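Local coordinates for dihydrodipicolinate synthase (Bacillus clausii KSM-K16, PDB 3E96), which probably condenses pyruvate with aspartate semialdehyde to form 4-hydroxy-tetrahydrodipicolinate, the family's step on the route to lysine, within a TIM-barrel fold, at residues B[31-35]-B[69-74]; B[90-96]-B[128-132]; B[120-126]-B[149-153]. One frame throughout, in Å; residues are numbered along the deposited sequence.

Contact 1 of 3, residues B[31-35]-B[69-74]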
loop_
_atom_site.group_PDB
_atom_site.type_symbol
_atom_site.label_atom_id
_atom_site.label_comp_id
_atom_site.label_asym_id
_atom_site.label_seq_id
_atom_site.Cartn_x
_atom_site.Cartn_y
_atom_site.Cartn_z
ATOM N N ASP B 31 -5.523 9.393 21.128
ATOM C CA ASP B 31 -6.094 9.611 22.450
ATOM C C ASP B 31 -6.224 8.217 23.040
ATOM O O ASP B 31 -7.168 7.489 22.731
ATOM C CB ASP B 31 -7.474 10.262 22.371
ATOM C CG ASP B 31 -8.015 10.630 23.742
ATOM O OD1 ASP B 31 -7.906 9.796 24.666
ATOM O OD2 ASP B 31 -8.552 11.748 23.893
ATOM N N TRP B 32 -5.266 7.848 23.881
ATOM C CA TRP B 32 -5.259 6.527 24.484
ATOM C C TRP B 32 -6.416 6.292 25.445
ATOM O O TRP B 32 -6.806 5.148 25.677
ATOM C CB TRP B 32 -3.922 6.284 25.181
ATOM C CG TRP B 32 -2.767 6.243 24.224
ATOM C CD1 TRP B 32 -1.697 7.092 24.192
ATOM C CD2 TRP B 32 -2.562 5.299 23.162
ATOM N NE1 TRP B 32 -0.836 6.734 23.179
ATOM C CE2 TRP B 32 -1.343 5.638 22.530
ATOM C CE3 TRP B 32 -3.291 4.200 22.683
ATOM C CZ2 TRP B 32 -0.833 4.915 21.444
ATOM C CZ3 TRP B 32 -2.782 3.480 21.600
ATOM C CH2 TRP B 32 -1.565 3.844 20.995
ATOM N N HIS B 33 -6.959 7.364 26.014
ATOM C CA HIS B 33 -8.092 7.212 26.915
ATOM C C HIS B 33 -9.260 6.717 26.072
ATOM O O HIS B 33 -9.985 5.798 26.461
ATOM C CB HIS B 33 -8.455 8.546 27.571
ATOM C CG HIS B 33 -9.624 8.456 28.502
ATOM N ND1 HIS B 33 -9.636 7.626 29.603
ATOM C CD2 HIS B 33 -10.825 9.083 28.491
ATOM C CE1 HIS B 33 -10.793 7.744 30.229
ATOM N NE2 HIS B 33 -11.533 8.622 29.575
ATOM N N HIS B 34 -9.440 7.331 24.906
ATOM C CA HIS B 34 -10.519 6.924 24.016
ATOM C C HIS B 34 -10.253 5.514 23.500
ATOM O O HIS B 34 -11.183 4.739 23.286
ATOM C CB HIS B 34 -10.647 7.909 22.851
ATOM C CG HIS B 34 -11.176 9.251 23.256
ATOM N ND1 HIS B 34 -11.305 10.300 22.372
ATOM C CD2 HIS B 34 -11.637 9.704 24.448
ATOM C CE1 HIS B 34 -11.824 11.342 22.999
ATOM N NE2 HIS B 34 -12.035 11.007 24.259
ATOM N N TYR B 35 -8.981 5.179 23.310
ATOM C CA TYR B 35 -8.634 3.844 22.832
ATOM C C TYR B 35 -9.053 2.814 23.878
ATOM O O TYR B 35 -9.619 1.771 23.549
ATOM C CB TYR B 35 -7.127 3.729 22.573
ATOM C CG TYR B 35 -6.745 2.412 21.931
ATOM C CD1 TYR B 35 -7.204 2.081 20.652
ATOM C CD2 TYR B 35 -5.962 1.482 22.613
ATOM C CE1 TYR B 35 -6.897 0.852 20.071
ATOM C CE2 TYR B 35 -5.649 0.246 22.044
ATOM C CZ TYR B 35 -6.123 -0.062 20.772
ATOM O OH TYR B 35 -5.838 -1.284 20.213
ATOM N N GLU B 69 3.383 0.810 20.162
ATOM C CA GLU B 69 2.728 1.284 21.376
ATOM C C GLU B 69 1.263 0.859 21.419
ATOM O O GLU B 69 0.738 0.536 22.484
ATOM C CB GLU B 69 2.831 2.811 21.470
ATOM C CG GLU B 69 2.180 3.442 22.708
ATOM C CD GLU B 69 2.870 3.074 24.015
ATOM O OE1 GLU B 69 4.012 2.567 23.969
ATOM O OE2 GLU B 69 2.272 3.302 25.093
ATOM N N GLU B 70 0.591 0.859 20.271
ATOM C CA GLU B 70 -0.812 0.456 20.269
ATOM C C GLU B 70 -0.936 -0.996 20.722
ATOM O O GLU B 70 -1.844 -1.341 21.480
ATOM C CB GLU B 70 -1.447 0.630 18.884
ATOM C CG GLU B 70 -2.900 0.148 18.832
ATOM C CD GLU B 70 -3.657 0.666 17.627
ATOM O OE1 GLU B 70 -3.842 1.898 17.534
ATOM O OE2 GLU B 70 -4.068 -0.156 16.778
ATOM N N VAL B 71 -0.028 -1.850 20.262
ATOM C CA VAL B 71 -0.071 -3.250 20.668
ATOM C C VAL B 71 0.158 -3.340 22.180
ATOM O O VAL B 71 -0.558 -4.059 22.877
ATOM C CB VAL B 71 0.990 -4.097 19.921
ATOM C CG1 VAL B 71 0.981 -5.531 20.441
ATOM C CG2 VAL B 71 0.687 -4.097 18.427
ATOM N N ARG B 72 1.138 -2.596 22.689
ATOM C CA ARG B 72 1.418 -2.608 24.129
ATOM C C ARG B 72 0.201 -2.139 24.922
ATOM O O ARG B 72 -0.187 -2.767 25.904
ATOM C CB ARG B 72 2.621 -1.714 24.460
ATOM C CG ARG B 72 3.947 -2.219 23.906
ATOM C CD ARG B 72 5.127 -1.466 24.515
ATOM N NE ARG B 72 5.227 -0.085 24.049
ATOM C CZ ARG B 72 6.001 0.311 23.043
ATOM N NH1 ARG B 72 6.752 -0.566 22.384
ATOM N NH2 ARG B 72 6.042 1.590 22.704
ATOM N N ARG B 73 -0.390 -1.026 24.496
ATOM C CA ARG B 73 -1.565 -0.474 25.162
ATOM C C ARG B 73 -2.714 -1.482 25.175
ATOM O O ARG B 73 -3.426 -1.612 26.170
ATOM C CB ARG B 73 -2.022 0.806 24.452
ATOM C CG ARG B 73 -1.042 1.974 24.548
ATOM C CD ARG B 73 -1.354 2.879 25.736
ATOM N NE ARG B 73 -0.373 3.954 25.868
ATOM C CZ ARG B 73 -0.500 4.993 26.689
ATOM N NH1 ARG B 73 -1.573 5.110 27.459
ATOM N NH2 ARG B 73 0.455 5.913 26.743
ATOM N N THR B 74 -2.897 -2.188 24.062
ATOM C CA THR B 74 -3.966 -3.174 23.952
ATOM C C THR B 74 -3.789 -4.289 24.980
ATOM O O THR B 74 -4.739 -4.666 25.668
ATOM C CB THR B 74 -4.012 -3.787 22.539
ATOM O OG1 THR B 74 -4.171 -2.738 21.573
ATOM C CG2 THR B 74 -5.179 -4.765 22.416
#

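Contact 2 of 3, residues B[90-96]-B[128-132]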
loop_
_atom_site.group_PDB
_atom_site.type_symbol
_atom_site.label_atom_id
_atom_site.label_comp_id
_atom_site.label_asym_id
_atom_site.label_seq_id
_atom_site.Cartn_x
_atom_site.Cartn_y
_atom_site.Cartn_z
ATOM N N TYR B 90 4.837 -4.202 6.096
ATOM C CA TYR B 90 5.967 -3.497 5.483
ATOM C C TYR B 90 7.060 -4.456 5.005
ATOM O O TYR B 90 6.795 -5.635 4.780
ATOM C CB TYR B 90 6.552 -2.473 6.461
ATOM C CG TYR B 90 5.563 -1.406 6.877
ATOM C CD1 TYR B 90 5.019 -0.529 5.936
ATOM C CD2 TYR B 90 5.176 -1.266 8.212
ATOM C CE1 TYR B 90 4.118 0.463 6.314
ATOM C CE2 TYR B 90 4.275 -0.274 8.601
ATOM C CZ TYR B 90 3.752 0.586 7.647
ATOM O OH TYR B 90 2.868 1.575 8.030
ATOM N N ALA B 91 8.279 -3.951 4.834
ATOM C CA ALA B 91 9.389 -4.790 4.391
ATOM C C ALA B 91 9.535 -5.966 5.360
ATOM O O ALA B 91 9.231 -5.833 6.545
ATOM C CB ALA B 91 10.680 -3.970 4.350
ATOM N N THR B 92 10.009 -7.109 4.870
ATOM C CA THR B 92 10.148 -8.280 5.733
ATOM C C THR B 92 10.881 -8.012 7.046
ATOM O O THR B 92 10.420 -8.434 8.106
ATOM C CB THR B 92 10.837 -9.463 4.998
ATOM O OG1 THR B 92 12.163 -9.096 4.612
ATOM C CG2 THR B 92 10.048 -9.841 3.764
ATOM N N SER B 93 12.008 -7.307 6.993
ATOM C CA SER B 93 12.756 -7.018 8.216
ATOM C C SER B 93 11.906 -6.180 9.171
ATOM O O SER B 93 11.926 -6.389 10.383
ATOM C CB SER B 93 14.051 -6.266 7.896
ATOM O OG SER B 93 13.780 -4.986 7.353
ATOM N N THR B 94 11.170 -5.227 8.612
ATOM C CA THR B 94 10.305 -4.352 9.397
ATOM C C THR B 94 9.162 -5.150 10.026
ATOM O O THR B 94 8.829 -4.962 11.197
ATOM C CB THR B 94 9.711 -3.244 8.512
ATOM O OG1 THR B 94 10.777 -2.510 7.899
ATOM C CG2 THR B 94 8.855 -2.286 9.338
ATOM N N ALA B 95 8.560 -6.042 9.244
ATOM C CA ALA B 95 7.461 -6.861 9.745
ATOM C C ALA B 95 7.973 -7.719 10.897
ATOM O O ALA B 95 7.294 -7.888 11.912
ATOM C CB ALA B 95 6.914 -7.745 8.631
ATOM N N ILE B 96 9.177 -8.260 10.737
ATOM C CA ILE B 96 9.768 -9.093 11.773
ATOM C C ILE B 96 10.034 -8.269 13.030
ATOM O O ILE B 96 9.858 -8.759 14.144
ATOM C CB ILE B 96 11.073 -9.753 11.268
ATOM C CG1 ILE B 96 10.736 -10.732 10.138
ATOM C CG2 ILE B 96 11.775 -10.490 12.413
ATOM C CD1 ILE B 96 11.945 -11.254 9.377
ATOM N N TYR B 128 7.333 -14.021 0.896
ATOM C CA TYR B 128 7.130 -12.914 1.823
ATOM C C TYR B 128 6.544 -13.412 3.142
ATOM O O TYR B 128 7.114 -13.188 4.209
ATOM C CB TYR B 128 6.188 -11.871 1.212
ATOM C CG TYR B 128 5.902 -10.707 2.135
ATOM C CD1 TYR B 128 6.847 -9.704 2.342
ATOM C CD2 TYR B 128 4.695 -10.629 2.830
ATOM C CE1 TYR B 128 6.599 -8.648 3.223
ATOM C CE2 TYR B 128 4.436 -9.585 3.709
ATOM C CZ TYR B 128 5.389 -8.598 3.903
ATOM O OH TYR B 128 5.130 -7.573 4.782
ATOM N N PHE B 129 5.404 -14.089 3.065
ATOM C CA PHE B 129 4.756 -14.605 4.263
ATOM C C PHE B 129 5.596 -15.680 4.948
ATOM O O PHE B 129 5.758 -15.671 6.170
ATOM C CB PHE B 129 3.375 -15.169 3.920
ATOM C CG PHE B 129 2.348 -14.112 3.595
ATOM C CD1 PHE B 129 2.080 -13.084 4.498
ATOM C CD2 PHE B 129 1.632 -14.163 2.405
ATOM C CE1 PHE B 129 1.104 -12.117 4.221
ATOM C CE2 PHE B 129 0.655 -13.205 2.115
ATOM C CZ PHE B 129 0.393 -12.181 3.030
ATOM N N ARG B 130 6.127 -16.608 4.160
ATOM C CA ARG B 130 6.935 -17.681 4.725
ATOM C C ARG B 130 8.124 -17.153 5.520
ATOM O O ARG B 130 8.350 -17.580 6.649
ATOM C CB ARG B 130 7.447 -18.603 3.622
ATOM C CG ARG B 130 8.269 -19.772 4.144
ATOM C CD ARG B 130 9.196 -20.270 3.058
ATOM N NE ARG B 130 10.054 -19.186 2.585
ATOM C CZ ARG B 130 10.801 -19.248 1.490
ATOM N NH1 ARG B 130 10.797 -20.347 0.747
ATOM N NH2 ARG B 130 11.541 -18.207 1.131
ATOM N N ASP B 131 8.879 -16.227 4.934
ATOM C CA ASP B 131 10.054 -15.672 5.604
ATOM C C ASP B 131 9.724 -15.046 6.952
ATOM O O ASP B 131 10.450 -15.239 7.930
ATOM C CB ASP B 131 10.742 -14.624 4.723
ATOM C CG ASP B 131 11.426 -15.231 3.511
ATOM O OD1 ASP B 131 11.594 -16.468 3.470
ATOM O OD2 ASP B 131 11.806 -14.460 2.603
ATOM N N ILE B 132 8.635 -14.290 7.005
ATOM C CA ILE B 132 8.224 -13.638 8.243
ATOM C C ILE B 132 7.776 -14.645 9.299
ATOM O O ILE B 132 8.157 -14.546 10.466
ATOM C CB ILE B 132 7.082 -12.633 7.974
ATOM C CG1 ILE B 132 7.608 -11.493 7.096
ATOM C CG2 ILE B 132 6.517 -12.108 9.297
ATOM C CD1 ILE B 132 6.524 -10.589 6.535
#

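Contact 3 of 3, residues B[120-126]-B[149-153]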
loop_
_atom_site.group_PDB
_atom_site.type_symbol
_atom_site.label_atom_id
_atom_site.label_comp_id
_atom_site.label_asym_id
_atom_site.label_seq_id
_atom_site.Cartn_x
_atom_site.Cartn_y
_atom_site.Cartn_z
ATOM N N VAL B 120 3.921 -7.383 -7.060
ATOM C CA VAL B 120 3.895 -8.646 -6.333
ATOM C C VAL B 120 3.635 -9.797 -7.296
ATOM O O VAL B 120 2.963 -9.621 -8.314
ATOM C CB VAL B 120 2.782 -8.667 -5.258
ATOM C CG1 VAL B 120 3.067 -7.621 -4.186
ATOM C CG2 VAL B 120 1.418 -8.418 -5.908
ATOM N N THR B 121 4.198 -10.965 -6.990
ATOM C CA THR B 121 3.979 -12.163 -7.801
ATOM C C THR B 121 3.704 -13.299 -6.824
ATOM O O THR B 121 4.143 -13.250 -5.676
ATOM C CB THR B 121 5.206 -12.542 -8.666
ATOM O OG1 THR B 121 6.337 -12.788 -7.821
ATOM C CG2 THR B 121 5.530 -11.429 -9.654
ATOM N N ALA B 122 2.985 -14.323 -7.276
ATOM C CA ALA B 122 2.636 -15.447 -6.414
ATOM C C ALA B 122 3.825 -16.032 -5.659
ATOM O O ALA B 122 3.773 -16.184 -4.439
ATOM C CB ALA B 122 1.948 -16.534 -7.231
ATOM N N GLY B 123 4.888 -16.373 -6.386
ATOM C CA GLY B 123 6.060 -16.946 -5.745
ATOM C C GLY B 123 6.651 -16.019 -4.699
ATOM O O GLY B 123 7.088 -16.459 -3.632
ATOM N N GLY B 124 6.657 -14.724 -5.009
ATOM C CA GLY B 124 7.195 -13.734 -4.094
ATOM C C GLY B 124 6.345 -13.530 -2.852
ATOM O O GLY B 124 6.875 -13.328 -1.764
ATOM N N VAL B 125 5.025 -13.573 -3.014
ATOM C CA VAL B 125 4.114 -13.391 -1.885
ATOM C C VAL B 125 4.255 -14.584 -0.948
ATOM O O VAL B 125 4.259 -14.434 0.271
ATOM C CB VAL B 125 2.659 -13.258 -2.373
ATOM C CG1 VAL B 125 1.696 -13.208 -1.184
ATOM C CG2 VAL B 125 2.530 -11.987 -3.211
ATOM N N TYR B 126 4.372 -15.774 -1.528
ATOM C CA TYR B 126 4.562 -16.969 -0.722
ATOM C C TYR B 126 5.822 -16.774 0.132
ATOM O O TYR B 126 5.795 -16.960 1.343
ATOM C CB TYR B 126 4.743 -18.192 -1.621
ATOM C CG TYR B 126 5.311 -19.379 -0.882
ATOM C CD1 TYR B 126 4.517 -20.139 -0.025
ATOM C CD2 TYR B 126 6.662 -19.696 -0.988
ATOM C CE1 TYR B 126 5.061 -21.191 0.714
ATOM C CE2 TYR B 126 7.217 -20.737 -0.254
ATOM C CZ TYR B 126 6.414 -21.479 0.594
ATOM O OH TYR B 126 6.974 -22.496 1.330
ATOM N N ILE B 149 -3.297 -12.804 -7.063
ATOM C CA ILE B 149 -2.375 -13.784 -6.501
ATOM C C ILE B 149 -3.097 -15.114 -6.281
ATOM O O ILE B 149 -4.116 -15.176 -5.598
ATOM C CB ILE B 149 -1.778 -13.283 -5.161
ATOM C CG1 ILE B 149 -0.988 -11.987 -5.392
ATOM C CG2 ILE B 149 -0.877 -14.358 -4.553
ATOM C CD1 ILE B 149 0.208 -12.135 -6.325
ATOM N N SER B 150 -2.554 -16.173 -6.869
ATOM C CA SER B 150 -3.134 -17.510 -6.772
ATOM C C SER B 150 -3.331 -18.035 -5.359
ATOM O O SER B 150 -2.496 -17.813 -4.477
ATOM C CB SER B 150 -2.266 -18.509 -7.539
ATOM O OG SER B 150 -2.729 -19.830 -7.325
ATOM N N ASP B 151 -4.433 -18.754 -5.155
ATOM C CA ASP B 151 -4.725 -19.347 -3.858
ATOM C C ASP B 151 -3.690 -20.420 -3.544
ATOM O O ASP B 151 -3.585 -20.884 -2.408
ATOM C CB ASP B 151 -6.122 -19.970 -3.843
ATOM C CG ASP B 151 -7.217 -18.932 -3.944
ATOM O OD1 ASP B 151 -7.085 -17.879 -3.291
ATOM O OD2 ASP B 151 -8.208 -19.171 -4.664
ATOM N N ARG B 152 -2.931 -20.821 -4.559
ATOM C CA ARG B 152 -1.891 -21.830 -4.374
ATOM C C ARG B 152 -0.930 -21.369 -3.276
ATOM O O ARG B 152 -0.330 -22.187 -2.575
ATOM C CB ARG B 152 -1.125 -22.048 -5.684
ATOM C CG ARG B 152 0.030 -23.031 -5.576
ATOM C CD ARG B 152 -0.452 -24.420 -5.176
ATOM N NE ARG B 152 0.658 -25.356 -5.026
ATOM C CZ ARG B 152 0.518 -26.646 -4.745
ATOM N NH1 ARG B 152 -0.693 -27.166 -4.584
ATOM N NH2 ARG B 152 1.589 -27.419 -4.625
ATOM N N VAL B 153 -0.782 -20.052 -3.137
ATOM C CA VAL B 153 0.085 -19.486 -2.109
ATOM C C VAL B 153 -0.346 -19.970 -0.724
ATOM O O VAL B 153 0.491 -20.295 0.119
ATOM C CB VAL B 153 0.038 -17.937 -2.125
ATOM C CG1 VAL B 153 0.794 -17.378 -0.924
ATOM C CG2 VAL B 153 0.634 -17.412 -3.421
#

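Contact 1 of 3, residues B[31-35]-B[69-74]
Arg73 lays its guanidinium flat over one face of the Trp32 indole, the two planes only 7° apart and their centres 3.7 Å from each other. The guanidinium carbon CZ stands over the five-membered ring, while CG, farther back along the chain, sets a CH-pi contact on the six-membered ring. A bend at chi2 (-93°) folds the arginine so that aliphatic carbons and cation share this single face. Arginine suits the place because its flat, delocalised charge can stack and still bond at its rim: Arg73 NE donates to the anti lone pair of Glu69 OE2 at 2.8 Å, and NH1 is taken by Tyr77 OH. Glu69 adds its CG, 3.6 Å from Trp32 CZ2, and gives its OE1 to both NE and NH2 of Arg72. This is the solvent side, well packed though partly open at Trp32, Glu69 and Arg73, with Arg72 at the surface.

The inner half is buried, at Tyr35, Glu70 and Thr74. Trp32 CH2 sits 3.5 Å from Glu70 CA, bringing the indole down onto the helix backbone. Tyr35 sends its hydroxyl to Thr74, Tyr35 OH donating to Thr74 OG1 at 2.6 Å with OG1 near the ring plane. Thr74 OG1 passes the bond on to Glu70 O at 2.7 Å, so a small hydroxyl serves as both acceptor and donor. Glu70 CG lies 3.5 Å from Tyr35 OH, and its extended chain carries the carboxylate on past the ring to Thr21 OG1 and Cys53 N.

Asp31 caps the start of helix 32-43 by accepting from His34 N, and this helix leans on helix 64-78 where the barrel's first two strand-linking helices adjoin. Beyond, Val71 rests against strand 83-88 and helix 92-105, and Thr74 also touches that strand.

Contact 2 of 3, residues B[90-96]-B[128-132]
Helix segments 92-96 and 128-132 run in broadly the same direction, with their axes crossing at -42° and approaching to 9.9 Å, and the backbones come nearest at Ile96 and Ile132, whose CA atoms are 6.0 Å apart. Ala95, with only a CB to offer, lets Ile132 CD1 approach that atom to 3.6 Å, a methyl-to-methyl touch. Ile96 touches more loosely, its CG1 4.4 Å from Ile132 CG1.

At the N-terminal end of helix 92-105 the larger Tyr128 takes over. With CG anti to the backbone N (chi1 178°), its ring reaches across to the turn before that helix, and Tyr128 OH donates to Tyr90 O at 2.6 Å, in the carbonyl plane. The methyl CG2 of Thr92 comes up obliquely to the ring, 3.5 Å from Tyr128 CD1, while Ile132 CD1 lies over one ring face, offset toward the rim, so the phenol is gripped by apolar carbon and tied at its polar end.

These helices follow the third and fourth strands of the (beta/alpha)8 barrel, and Tyr128, Phe129 and Ile132 all rest on Ile112 of strand 109-112 beneath them. A phenylalanine in place of Tyr128 would probably keep much of the packing on Thr92 and Ile132 but leave Tyr90 O without this donor and the turn less firmly fixed.

That turn belongs to the subunit interface as well: the Tyr90 ring meets Tyr90 of the second subunit with the planes at about 85°, and Tyr128 packs on Ala280 of the same neighbour. Within helix 122-136, Arg130 clasps Asp131 OD1 side-on with NE and NH2, a salt bridge between successive residues.

Contact 3 of 3, residues B[120-126]-B[149-153]
Tyr126 turns the edge of its ring, not a face, to Val153: Tyr126 CD1 lies 4.0 Å from Val153 O, which stands near the ring plane. Its side chain also touches Asp156 and Leu157, farther on in helix 152-157. Closer in, Tyr126 CA and CB form a shallow bed for Val153 CG1, which is 3.8 Å from Tyr126 CA. The other branch, Val153 CG2, lies beside its own backbone N and meets Ala122 O at 3.5 Å, with the small Ala122 CB next to it. A forked valine suits this place, since its two methyls can engage successive turns of helix 122-136.

Ile149 works the start of that helix. Its chi2 of -62° bends the chain so that Ile149 CD1 comes down on the Thr121-Ala122 peptide, 3.7 Å from Ala122 N. Ile149 CD1 also meets Val120 CG2 and Val125 CG2, each at 3.9 Å, so a single methyl occupies a pocket built by a loop residue, a peptide and the first helical turn. Met114 of a loop and Phe144 of strand 140-144 also border Ile149.

Polar groups look after the helix starts. Ser150 OG accepts from Arg152 N at 2.9 Å, while Thr121 OG1 caps Gly124 N only weakly, its stronger partner being Asn283 OD1 of the second subunit. Glycine suits Gly124, where a CB would be crowded by that hydroxyl.

Between the two segments, then, the join of two neighbouring barrel helices near their N-terminal ends is made mainly by aliphatic side chains packed against each other and against helix backbone, so burial and fit rather than directed bonds hold these two segments together.

Overall arrangement
All three contacts join successive helices outside the barrel strands. Contact 1 stands apart, its centre about 24 Å from that of contact 2 and 34 Å from that of contact 3. Contacts 2 and 3 share helix 122-136, with centres about 15 Å apart, and both reach the second subunit, which contact 1 does not. None contains a predicted catalytic residue, though each has a side chain about 9 to 10 Å from that of a predicted site residue: Glu70 is about 9 Å from Thr56, the predicted pyruvate binder, and about 12 Å from Lys167, the predicted Schiff-base lysine. Tyr143, the predicted proton donor/acceptor, has its side chain about 9 Å from Tyr128's and 10 Å from Val125's.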